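Local coordinates for N-acetylglucosamine-6-phosphate deacetylase (Mycobacterium smegmatis, PDB 6FV4), which probably removes the acetyl group from N-acetylglucosamine 6-phosphate, a metal-dependent hydrolysis in amino-sugar metabolism, at residues D87-A92 and G130-I135; L300-V305 and A309-T314. The protein carries 1 engineered substitution. One frame throughout, in Å; residues are numbered along the deposited sequence.

Contact 1. Residues D87-A92 and G130-I135; sequences DETARA and GLIDGI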
loop_
_atom_site.group_PDB
_atom_site.type_symbol
_atom_site.label_atom_id
_atom_site.label_comp_id
_atom_site.label_asym_id
_atom_site.label_seq_id
_atom_site.Cartn_x
_atom_site.Cartn_y
_atom_site.Cartn_z
ATOM N N ASP B 87 -26.655 32.937 -0.691
ATOM C CA ASP B 87 -26.357 33.072 -2.109
ATOM C C ASP B 87 -25.123 32.256 -2.497
ATOM O O ASP B 87 -25.123 31.565 -3.523
ATOM C CB ASP B 87 -26.181 34.553 -2.438
ATOM C CG ASP B 87 -25.568 34.786 -3.798
ATOM O OD1 ASP B 87 -25.966 34.107 -4.776
ATOM O OD2 ASP B 87 -24.676 35.661 -3.896
ATOM N N GLU B 88 -24.068 32.304 -1.682
ATOM C CA GLU B 88 -22.875 31.537 -2.016
ATOM C C GLU B 88 -23.125 30.044 -1.847
ATOM O O GLU B 88 -22.703 29.246 -2.688
ATOM C CB GLU B 88 -21.696 32.001 -1.166
ATOM C CG GLU B 88 -21.384 33.463 -1.378
ATOM C CD GLU B 88 -19.945 33.744 -1.720
ATOM O OE1 GLU B 88 -19.231 32.825 -2.183
ATOM O OE2 GLU B 88 -19.518 34.905 -1.526
ATOM N N THR B 89 -23.814 29.650 -0.776
ATOM C CA THR B 89 -24.105 28.233 -0.586
ATOM C C THR B 89 -25.011 27.710 -1.689
ATOM O O THR B 89 -24.805 26.597 -2.193
ATOM C CB THR B 89 -24.721 28.006 0.786
ATOM O OG1 THR B 89 -23.762 28.382 1.774
ATOM C CG2 THR B 89 -25.080 26.515 0.985
ATOM N N ALA B 90 -26.002 28.506 -2.098
ATOM C CA ALA B 90 -26.919 28.055 -3.140
ATOM C C ALA B 90 -26.187 27.811 -4.457
ATOM O O ALA B 90 -26.487 26.848 -5.168
ATOM C CB ALA B 90 -28.048 29.060 -3.336
ATOM N N ARG B 91 -25.221 28.672 -4.794
ATOM C CA ARG B 91 -24.483 28.522 -6.045
ATOM C C ARG B 91 -23.578 27.294 -6.017
ATOM O O ARG B 91 -23.446 26.584 -7.028
ATOM C CB ARG B 91 -23.658 29.784 -6.323
ATOM C CG ARG B 91 -24.458 30.950 -6.867
ATOM C CD ARG B 91 -23.586 31.928 -7.656
ATOM N NE ARG B 91 -22.586 32.591 -6.817
ATOM C CZ ARG B 91 -22.796 33.716 -6.136
ATOM N NH1 ARG B 91 -23.975 34.319 -6.186
ATOM N NH2 ARG B 91 -21.822 34.245 -5.400
ATOM N N ALA B 92 -22.907 27.056 -4.887
ATOM C CA ALA B 92 -22.056 25.877 -4.777
ATOM C C ALA B 92 -22.892 24.613 -4.837
ATOM O O ALA B 92 -22.562 23.666 -5.572
ATOM C CB ALA B 92 -21.256 25.920 -3.480
ATOM N N GLY B 130 -31.496 22.182 4.527
ATOM C CA GLY B 130 -31.399 21.080 3.586
ATOM C C GLY B 130 -30.528 21.317 2.371
ATOM O O GLY B 130 -30.496 20.460 1.476
ATOM N N LEU B 131 -29.809 22.440 2.312
ATOM C CA LEU B 131 -28.908 22.682 1.188
ATOM C C LEU B 131 -27.660 21.819 1.287
ATOM O O LEU B 131 -27.183 21.284 0.276
ATOM C CB LEU B 131 -28.521 24.159 1.125
ATOM C CG LEU B 131 -29.545 25.106 0.502
ATOM C CD1 LEU B 131 -30.492 25.698 1.557
ATOM C CD2 LEU B 131 -28.837 26.218 -0.259
ATOM N N ILE B 132 -27.105 21.699 2.492
ATOM C CA ILE B 132 -25.936 20.883 2.775
ATOM C C ILE B 132 -26.296 19.940 3.906
ATOM O O ILE B 132 -27.276 20.138 4.617
ATOM C CB ILE B 132 -24.704 21.729 3.142
ATOM C CG1 ILE B 132 -25.095 22.830 4.122
ATOM C CG2 ILE B 132 -24.120 22.374 1.896
ATOM C CD1 ILE B 132 -23.899 23.529 4.722
ATOM N N ASP B 133 -25.490 18.902 4.078
ATOM C CA ASP B 133 -25.838 17.848 5.013
ATOM C C ASP B 133 -24.981 17.848 6.272
ATOM O O ASP B 133 -25.219 17.036 7.176
ATOM C CB ASP B 133 -25.752 16.501 4.289
ATOM C CG ASP B 133 -26.664 16.452 3.069
ATOM O OD1 ASP B 133 -27.818 15.991 3.221
ATOM O OD2 ASP B 133 -26.244 16.903 1.968
ATOM N N GLY B 134 -24.020 18.753 6.375
ATOM C CA GLY B 134 -23.120 18.740 7.506
ATOM C C GLY B 134 -22.041 19.764 7.270
ATOM O O GLY B 134 -21.979 20.394 6.213
ATOM N N ILE B 135 -21.188 19.921 8.281
ATOM C CA ILE B 135 -20.057 20.841 8.237
ATOM C C ILE B 135 -18.790 20.074 8.576
ATOM O O ILE B 135 -18.789 19.207 9.458
ATOM C CB ILE B 135 -20.230 22.026 9.214
ATOM C CG1 ILE B 135 -21.539 22.774 8.938
ATOM C CG2 ILE B 135 -19.011 22.968 9.113
ATOM C CD1 ILE B 135 -21.946 23.794 10.078
#
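Ala90 and Leu131 bring the two backbones to their nearest approach, CA to CA 7.2 Å, where one side of helix 86-98 faces the loop that leads from helix 113-129 into strand 134-138. This is helix-to-loop packing in the barrel of the amidohydrolase fold, on the outer layer rather than at the metal site; the side chain of Thr89 lies about 11 Å from that of the zinc ligand His74. Gly130, at positive phi (93°), ends helix 113-129 in a Schellman motif; Leu131 and Ile132, which follow, both start out toward helix 86-98. The contact is small, 138 Å² in all, and entirely apolar. On the loop side Leu131 supplies most of it, chiefly through one branch: CD2 rests on the backbone of Ala90, 3.9 Å from its CA, and meets Thr89 CG2 at 4.0 Å. Deeper in, Ile132 CG2 approaches the same threonine methyl, Thr89 CG2, at 4.3 Å. Leu123 of helix 113-129 touches both Thr89 and Ile132, which places the contact against that helix. The two branches of Thr89 divide the work: OG1 is taken up by hydrogen bonds with Gln126 and the carbonyl of Thr85, while chi1 of -63° sets CG2 opposite the backbone N and lets it reach Leu131, whose CB lies 4.2 Å from Thr89 CG2.

Contact 2. Residues L300-V305 and A309-T314; sequences LDIDVV and ARVAGT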
loop_
_atom_site.group_PDB
_atom_site.type_symbol
_atom_site.label_atom_id
_atom_site.label_comp_id
_atom_site.label_asym_id
_atom_site.label_seq_id
_atom_site.Cartn_x
_atom_site.Cartn_y
_atom_site.Cartn_z
ATOM N N LEU B 300 -9.798 36.762 -3.354
ATOM C CA LEU B 300 -8.817 36.542 -4.409
ATOM C C LEU B 300 -9.431 36.706 -5.793
ATOM O O LEU B 300 -10.592 36.351 -6.018
ATOM C CB LEU B 300 -8.175 35.158 -4.276
ATOM C CG LEU B 300 -7.069 35.149 -3.215
ATOM C CD1 LEU B 300 -6.692 33.725 -2.827
ATOM C CD2 LEU B 300 -5.847 35.949 -3.684
ATOM N N ASP B 301 -8.648 37.307 -6.698
ATOM C CA ASP B 301 -8.902 37.232 -8.130
ATOM C C ASP B 301 -8.403 35.874 -8.609
ATOM O O ASP B 301 -7.231 35.538 -8.403
ATOM C CB ASP B 301 -8.164 38.331 -8.903
ATOM C CG ASP B 301 -8.742 39.734 -8.707
ATOM O OD1 ASP B 301 -9.762 39.924 -7.998
ATOM O OD2 ASP B 301 -8.140 40.667 -9.299
ATOM N N ILE B 302 -9.275 35.096 -9.248
ATOM C CA ILE B 302 -8.922 33.767 -9.744
ATOM C C ILE B 302 -9.042 33.763 -11.260
ATOM O O ILE B 302 -10.070 34.181 -11.805
ATOM C CB ILE B 302 -9.813 32.668 -9.133
ATOM C CG1 ILE B 302 -9.710 32.659 -7.605
ATOM C CG2 ILE B 302 -9.457 31.298 -9.738
ATOM C CD1 ILE B 302 -8.375 32.196 -7.063
ATOM N N ASP B 303 -8.005 33.268 -11.930
ATOM C CA ASP B 303 -7.967 33.146 -13.383
ATOM C C ASP B 303 -8.174 31.679 -13.743
ATOM O O ASP B 303 -7.353 30.832 -13.382
ATOM C CB ASP B 303 -6.629 33.657 -13.926
ATOM C CG ASP B 303 -6.576 33.720 -15.455
ATOM O OD1 ASP B 303 -7.628 33.618 -16.131
ATOM O OD2 ASP B 303 -5.453 33.869 -15.989
ATOM N N VAL B 304 -9.266 31.381 -14.442
ATOM C CA VAL B 304 -9.567 30.019 -14.877
ATOM C C VAL B 304 -9.154 29.885 -16.334
ATOM O O VAL B 304 -9.677 30.601 -17.197
ATOM C CB VAL B 304 -11.055 29.681 -14.696
ATOM C CG1 VAL B 304 -11.339 28.267 -15.215
ATOM C CG2 VAL B 304 -11.458 29.815 -13.234
ATOM N N VAL B 305 -8.223 28.965 -16.604
ATOM C CA VAL B 305 -7.719 28.688 -17.946
ATOM C C VAL B 305 -7.831 27.186 -18.190
ATOM O O VAL B 305 -7.196 26.391 -17.485
ATOM C CB VAL B 305 -6.265 29.157 -18.127
ATOM C CG1 VAL B 305 -5.702 28.659 -19.453
ATOM C CG2 VAL B 305 -6.185 30.681 -18.052
ATOM N N ALA B 309 -7.923 26.512 -12.109
ATOM C CA ALA B 309 -8.008 27.787 -11.409
ATOM C C ALA B 309 -6.636 28.193 -10.874
ATOM O O ALA B 309 -5.943 27.382 -10.252
ATOM C CB ALA B 309 -9.019 27.697 -10.262
ATOM N N ARG B 310 -6.244 29.449 -11.123
ATOM C CA ARG B 310 -5.011 30.008 -10.583
ATOM C C ARG B 310 -5.295 31.396 -10.033
ATOM O O ARG B 310 -6.193 32.103 -10.507
ATOM C CB ARG B 310 -3.897 30.096 -11.639
ATOM C CG ARG B 310 -3.313 28.757 -12.059
ATOM C CD ARG B 310 -2.413 28.925 -13.268
ATOM N NE ARG B 310 -1.767 27.672 -13.653
ATOM C CZ ARG B 310 -2.266 26.814 -14.536
ATOM N NH1 ARG B 310 -3.420 27.068 -15.141
ATOM N NH2 ARG B 310 -1.606 25.700 -14.814
ATOM N N VAL B 311 -4.532 31.796 -9.021
ATOM C CA VAL B 311 -4.675 33.164 -8.543
ATOM C C VAL B 311 -4.133 34.098 -9.619
ATOM O O VAL B 311 -3.077 33.842 -10.211
ATOM C CB VAL B 311 -3.989 33.353 -7.181
ATOM C CG1 VAL B 311 -4.564 32.375 -6.165
ATOM C CG2 VAL B 311 -2.499 33.179 -7.279
ATOM N N ALA B 312 -4.899 35.141 -9.938
ATOM C CA ALA B 312 -4.571 35.975 -11.088
ATOM C C ALA B 312 -3.205 36.625 -10.907
ATOM O O ALA B 312 -2.836 37.046 -9.809
ATOM C CB ALA B 312 -5.645 37.041 -11.302
ATOM N N GLY B 313 -2.443 36.688 -11.997
ATOM C CA GLY B 313 -1.094 37.199 -11.956
ATOM C C GLY B 313 -0.037 36.181 -11.587
ATOM O O GLY B 313 1.157 36.495 -11.688
ATOM N N THR B 314 -0.428 34.972 -11.172
ATOM C CA THR B 314 0.518 33.958 -10.728
ATOM C C THR B 314 0.278 32.655 -11.479
ATOM O O THR B 314 -0.762 32.472 -12.118
ATOM C CB THR B 314 0.400 33.719 -9.218
ATOM O OG1 THR B 314 0.085 34.957 -8.560
ATOM C CG2 THR B 314 1.704 33.160 -8.654
HETATM O O HOH W 1 -5.314 29.359 -14.575
HETATM O O HOH W 2 -3.567 35.913 -14.827
HETATM O O HOH W 3 -4.184 25.758 -17.414
#
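Asp303 and Arg310 form the hydrogen-bonded pair at the centre of an antiparallel beta hairpin, strands 300-305 and 308-311, which strand 293-297 completes to a three-stranded sheet; the axes of 300-305 and 309-311 pass 4.4 Å apart with their directions 142° from one another. Three backbone hydrogen bonds join the segments. Asp303 N reaches Arg310 O at 2.6 Å, nearly in line with that carbonyl, and Arg310 N returns a bond to Asp303 O at 2.9 Å. Beyond strand 308-311, Ala312 N binds Asp301 O at 2.8 Å, approaching from above the carbonyl plane, just as the chain enters the type II turn from Val311 to Thr314, with Gly313 at positive phi. Weaker CA-H...O contacts run from Val311 to Asp301 O and from Ile302 to Arg310 O. Apolar contacts centre on Ile302, whose two branches part: CG2 packs on Ala309 CB at 3.7 Å, while CD1 crosses to Val311 CG1 at 3.9 Å. Val304 and Ala309 share a face of the hairpin, and the side chain of Ile302 lies about 4 Å from that of Ala318, a predicted substrate-binding residue. Water links the polar side. One water joins Asp303 OD2 to Gly313 N. The Arg310 chain, extended from CG to NE, carries its guanidinium alongside strand 300-305 toward Val305, where two waters lie in its plane at the edge: one bridges NH1 to Asp303 O, and the other sits 2.7 Å from Arg310 NH1 and donates to Val305 O.

Overall arrangement
Following the chain from the N terminus, contact 1 comes first: after helix 86-98 the chain runs through strand 104-109 and helix 113-129, and residues 130-135 return to the first helix, closing a loop of 37 intervening residues. Contact 2 opens much later, beyond the remaining parallel strands as far as 278-281, and closes over three residues. The two are in series, neither nested nor crossed; the centres of contact 1 and contact 2 are 24 Å apart, and the nearest atoms of contact 1 and contact 2 are about 10 Å apart. Contact 1 ties a helix to the chain entering a parallel strand, whereas contact 2 joins neighbouring strands of a separate antiparallel sheet, with the side chain of Ala309 about 14 Å from the bound zinc ion.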